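Local coordinates for pirin-like protein YhaK (Escherichia coli, PDB 2VEC), which is a cytoplasmic, monomeric bicupin of the pirin family with a redox-sensitive cysteine and lacks quercetin 2,3-dioxygenase activity, at residues Pro202-Phe213 against Leu225-Asp235. Numbering follows the deposited sequence. Where two conformers were deposited one is given.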
# COMPACT_ATOMS: atom_id res chain seq x y z
N PRO A 202 9.70 7.39 12.89
CA PRO A 202 8.96 8.29 13.77
C PRO A 202 7.54 8.58 13.24
O PRO A 202 6.83 9.39 13.79
CB PRO A 202 9.83 9.55 13.73
CG PRO A 202 10.29 9.62 12.29
CD PRO A 202 10.58 8.13 11.97
N ARG A 203 7.15 7.94 12.15
CA ARG A 203 5.86 8.26 11.52
C ARG A 203 5.23 6.94 11.06
O ARG A 203 5.92 6.07 10.54
CB ARG A 203 6.09 9.20 10.33
CG ARG A 203 4.79 9.85 9.76
CD ARG A 203 5.04 10.77 8.51
NE ARG A 203 5.96 11.85 8.89
CZ ARG A 203 5.68 12.98 9.52
NH1 ARG A 203 4.43 13.30 9.85
NH2 ARG A 203 6.67 13.81 9.81
N ALA A 204 3.93 6.80 11.25
CA ALA A 204 3.23 5.64 10.68
C ALA A 204 2.02 6.14 9.94
O ALA A 204 1.43 7.20 10.30
CB ALA A 204 2.78 4.74 11.77
N TYR A 205 1.62 5.39 8.92
CA TYR A 205 0.36 5.69 8.27
C TYR A 205 -0.46 4.41 8.34
O TYR A 205 0.02 3.30 8.00
CB TYR A 205 0.61 6.08 6.81
CG TYR A 205 -0.67 6.38 6.05
CD1 TYR A 205 -1.25 7.62 6.16
CD2 TYR A 205 -1.25 5.43 5.20
CE1 TYR A 205 -2.46 7.92 5.48
CE2 TYR A 205 -2.41 5.74 4.48
CZ TYR A 205 -3.01 6.98 4.66
OH TYR A 205 -4.18 7.30 4.01
N LEU A 206 -1.74 4.57 8.72
CA LEU A 206 -2.70 3.46 8.74
C LEU A 206 -3.70 3.64 7.61
O LEU A 206 -4.20 4.75 7.43
CB LEU A 206 -3.49 3.49 10.06
CG LEU A 206 -2.64 3.64 11.33
CD1 LEU A 206 -3.57 3.51 12.53
CD2 LEU A 206 -1.57 2.56 11.40
N GLN A 207 -4.08 2.55 6.92
CA GLN A 207 -5.06 2.63 5.84
C GLN A 207 -6.07 1.51 5.98
O GLN A 207 -5.69 0.35 6.09
CB GLN A 207 -4.38 2.59 4.45
CG GLN A 207 -5.39 2.63 3.28
CD GLN A 207 -6.16 3.96 3.27
OE1 GLN A 207 -5.56 5.01 3.49
NE2 GLN A 207 -7.46 3.92 3.03
N SER A 208 -7.36 1.85 5.96
CA SER A 208 -8.38 0.84 5.85
C SER A 208 -8.50 0.44 4.37
O SER A 208 -8.79 1.32 3.51
CB SER A 208 -9.71 1.40 6.37
OG SER A 208 -10.81 0.61 5.85
N ILE A 209 -8.28 -0.85 4.06
CA ILE A 209 -8.59 -1.35 2.72
C ILE A 209 -10.08 -1.72 2.71
O ILE A 209 -10.85 -1.30 1.80
CB ILE A 209 -7.72 -2.55 2.33
CG1 ILE A 209 -6.23 -2.13 2.21
CG2 ILE A 209 -8.20 -3.17 0.99
CD1 ILE A 209 -5.27 -3.40 2.16
N HIS A 210 -10.47 -2.52 3.70
CA HIS A 210 -11.88 -2.68 3.99
C HIS A 210 -12.11 -2.99 5.45
O HIS A 210 -11.28 -3.54 6.16
CB HIS A 210 -12.60 -3.66 3.07
CG HIS A 210 -12.29 -5.10 3.33
ND1 HIS A 210 -12.90 -5.81 4.34
CD2 HIS A 210 -11.47 -5.96 2.70
CE1 HIS A 210 -12.46 -7.06 4.32
NE2 HIS A 210 -11.60 -7.18 3.33
N GLY A 211 -13.21 -2.42 5.94
CA GLY A 211 -13.57 -2.48 7.36
C GLY A 211 -13.03 -1.34 8.22
O GLY A 211 -12.30 -0.46 7.76
N LYS A 212 -13.45 -1.35 9.48
CA LYS A 212 -13.14 -0.26 10.39
C LYS A 212 -12.29 -0.82 11.53
O LYS A 212 -12.34 -2.01 11.83
CB LYS A 212 -14.43 0.37 10.90
CG LYS A 212 -15.39 -0.59 11.49
CD LYS A 212 -16.71 0.11 11.89
CE LYS A 212 -17.83 -0.90 12.04
NZ LYS A 212 -18.94 -0.31 12.89
N PHE A 213 -11.48 0.04 12.15
CA PHE A 213 -10.55 -0.40 13.17
C PHE A 213 -10.07 0.78 13.97
O PHE A 213 -10.29 1.93 13.57
CB PHE A 213 -9.37 -1.19 12.58
CG PHE A 213 -8.40 -0.40 11.71
CD1 PHE A 213 -8.78 0.08 10.44
CD2 PHE A 213 -7.08 -0.21 12.12
CE1 PHE A 213 -7.83 0.77 9.60
CE2 PHE A 213 -6.14 0.48 11.29
CZ PHE A 213 -6.52 0.96 10.02
N LEU A 225 -10.72 4.53 12.72
CA LEU A 225 -10.80 4.65 11.27
C LEU A 225 -12.02 3.92 10.77
O LEU A 225 -12.25 2.75 11.13
CB LEU A 225 -9.52 4.09 10.62
CG LEU A 225 -8.24 4.96 10.75
CD1 LEU A 225 -7.53 4.81 12.09
CD2 LEU A 225 -7.25 4.61 9.59
N THR A 226 -12.83 4.61 9.97
CA THR A 226 -13.96 3.97 9.33
C THR A 226 -13.50 3.42 7.98
O THR A 226 -12.33 3.55 7.63
CB THR A 226 -15.17 4.95 9.19
OG1 THR A 226 -16.35 4.19 8.88
CG2 THR A 226 -14.93 5.99 8.14
N CYS A 227 -14.40 2.76 7.25
CA CYS A 227 -14.02 2.08 6.00
C CYS A 227 -13.36 3.09 5.04
O CYS A 227 -13.95 4.14 4.80
CB CYS A 227 -15.25 1.47 5.34
SG CYS A 227 -16.05 0.19 6.34
N GLY A 228 -12.20 2.74 4.50
CA GLY A 228 -11.50 3.61 3.57
C GLY A 228 -10.75 4.81 4.17
O GLY A 228 -10.06 5.51 3.43
N ASP A 229 -10.76 4.99 5.50
CA ASP A 229 -10.00 6.12 6.11
C ASP A 229 -8.52 5.82 6.10
O ASP A 229 -8.11 4.65 6.21
CB ASP A 229 -10.35 6.29 7.60
CG ASP A 229 -11.52 7.21 7.86
OD1 ASP A 229 -12.04 7.91 6.95
OD2 ASP A 229 -11.95 7.22 9.04
N GLY A 230 -7.71 6.88 6.02
CA GLY A 230 -6.29 6.83 6.43
C GLY A 230 -6.04 7.62 7.68
O GLY A 230 -6.88 8.46 8.06
N ALA A 231 -4.88 7.43 8.33
CA ALA A 231 -4.50 8.27 9.48
C ALA A 231 -3.00 8.19 9.61
O ALA A 231 -2.42 7.09 9.62
CB ALA A 231 -5.18 7.81 10.80
N PHE A 232 -2.37 9.36 9.69
CA PHE A 232 -0.94 9.43 10.06
C PHE A 232 -0.87 9.46 11.56
O PHE A 232 -1.69 10.14 12.24
CB PHE A 232 -0.28 10.70 9.51
CG PHE A 232 0.09 10.62 8.08
CD1 PHE A 232 1.33 10.07 7.72
CD2 PHE A 232 -0.79 11.08 7.08
CE1 PHE A 232 1.71 10.00 6.38
CE2 PHE A 232 -0.43 11.03 5.74
CZ PHE A 232 0.84 10.49 5.37
N ILE A 233 0.12 8.78 12.10
CA ILE A 233 0.39 8.72 13.51
C ILE A 233 1.89 9.03 13.79
O ILE A 233 2.75 8.50 13.12
CB ILE A 233 -0.06 7.33 14.10
CG1 ILE A 233 -1.60 7.35 14.25
CG2 ILE A 233 0.52 7.10 15.46
CD1 ILE A 233 -2.23 6.04 14.59
N ARG A 234 2.18 9.91 14.76
CA ARG A 234 3.57 10.37 15.00
C ARG A 234 4.16 9.91 16.32
O ARG A 234 3.46 9.87 17.33
CB ARG A 234 3.62 11.91 15.05
CG ARG A 234 3.69 12.58 13.70
CD ARG A 234 5.00 12.31 12.97
NE ARG A 234 6.18 12.48 13.81
CZ ARG A 234 6.99 13.53 13.80
NH1 ARG A 234 6.75 14.56 13.02
NH2 ARG A 234 8.04 13.56 14.61
N ASP A 235 5.46 9.64 16.29
CA ASP A 235 6.28 9.38 17.47
C ASP A 235 5.73 8.30 18.39
O ASP A 235 5.83 8.43 19.61
CB ASP A 235 6.48 10.67 18.29
CG ASP A 235 7.27 11.72 17.53
OD1 ASP A 235 8.14 11.34 16.71
OD2 ASP A 235 6.99 12.93 17.75
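Ser208 OG takes the amide hydrogen of Gly228, N to OG 2.9 Å, and gives its own proton to Gly211 O, so the hydroxyl joins the type II turn Thr226-Asp229 to the bend in its own chain. With OG anti to the backbone N (chi1 160°), the hydroxyl reaches that turn while the Ser208 amide binds Asp229 O. Next to it, the Gln207 carboxamide is held at both ends: NE2 meets Gly228 O at 3.1 Å, well above the carbonyl plane, and also bonds Ser208 O, while OE1 accepts a bond from Tyr205 OH at 2.7 Å. That hydroxyl lies over Gly230, whose CA is 3.2 Å from Tyr205 OH, leaving no room there for a side chain. The antiparallel strands 203-208 and 230-234 form one margin of a sheet in the C-terminal cupin domain; beyond the bend, the Phe213-Leu225 pair continues into the facing sheet. In the interior between the sheets, Leu206 CD1 touches Ile233 CD1 at 3.5 Å, and Leu225 CD2 packs against Phe213 CZ. On the other face, Tyr205 turns its edge to the ring of Phe232, CD1 lying 3.4 Å above the centre, planes 61° apart; Phe49 adjoins both rings. Arg234 CD lies over one face of the Arg203 guanidinium, 3.3 Å from NH1, and the two charges have separate carboxylates, Val256 OXT for Arg203 and Asp235 OD1 for Arg234.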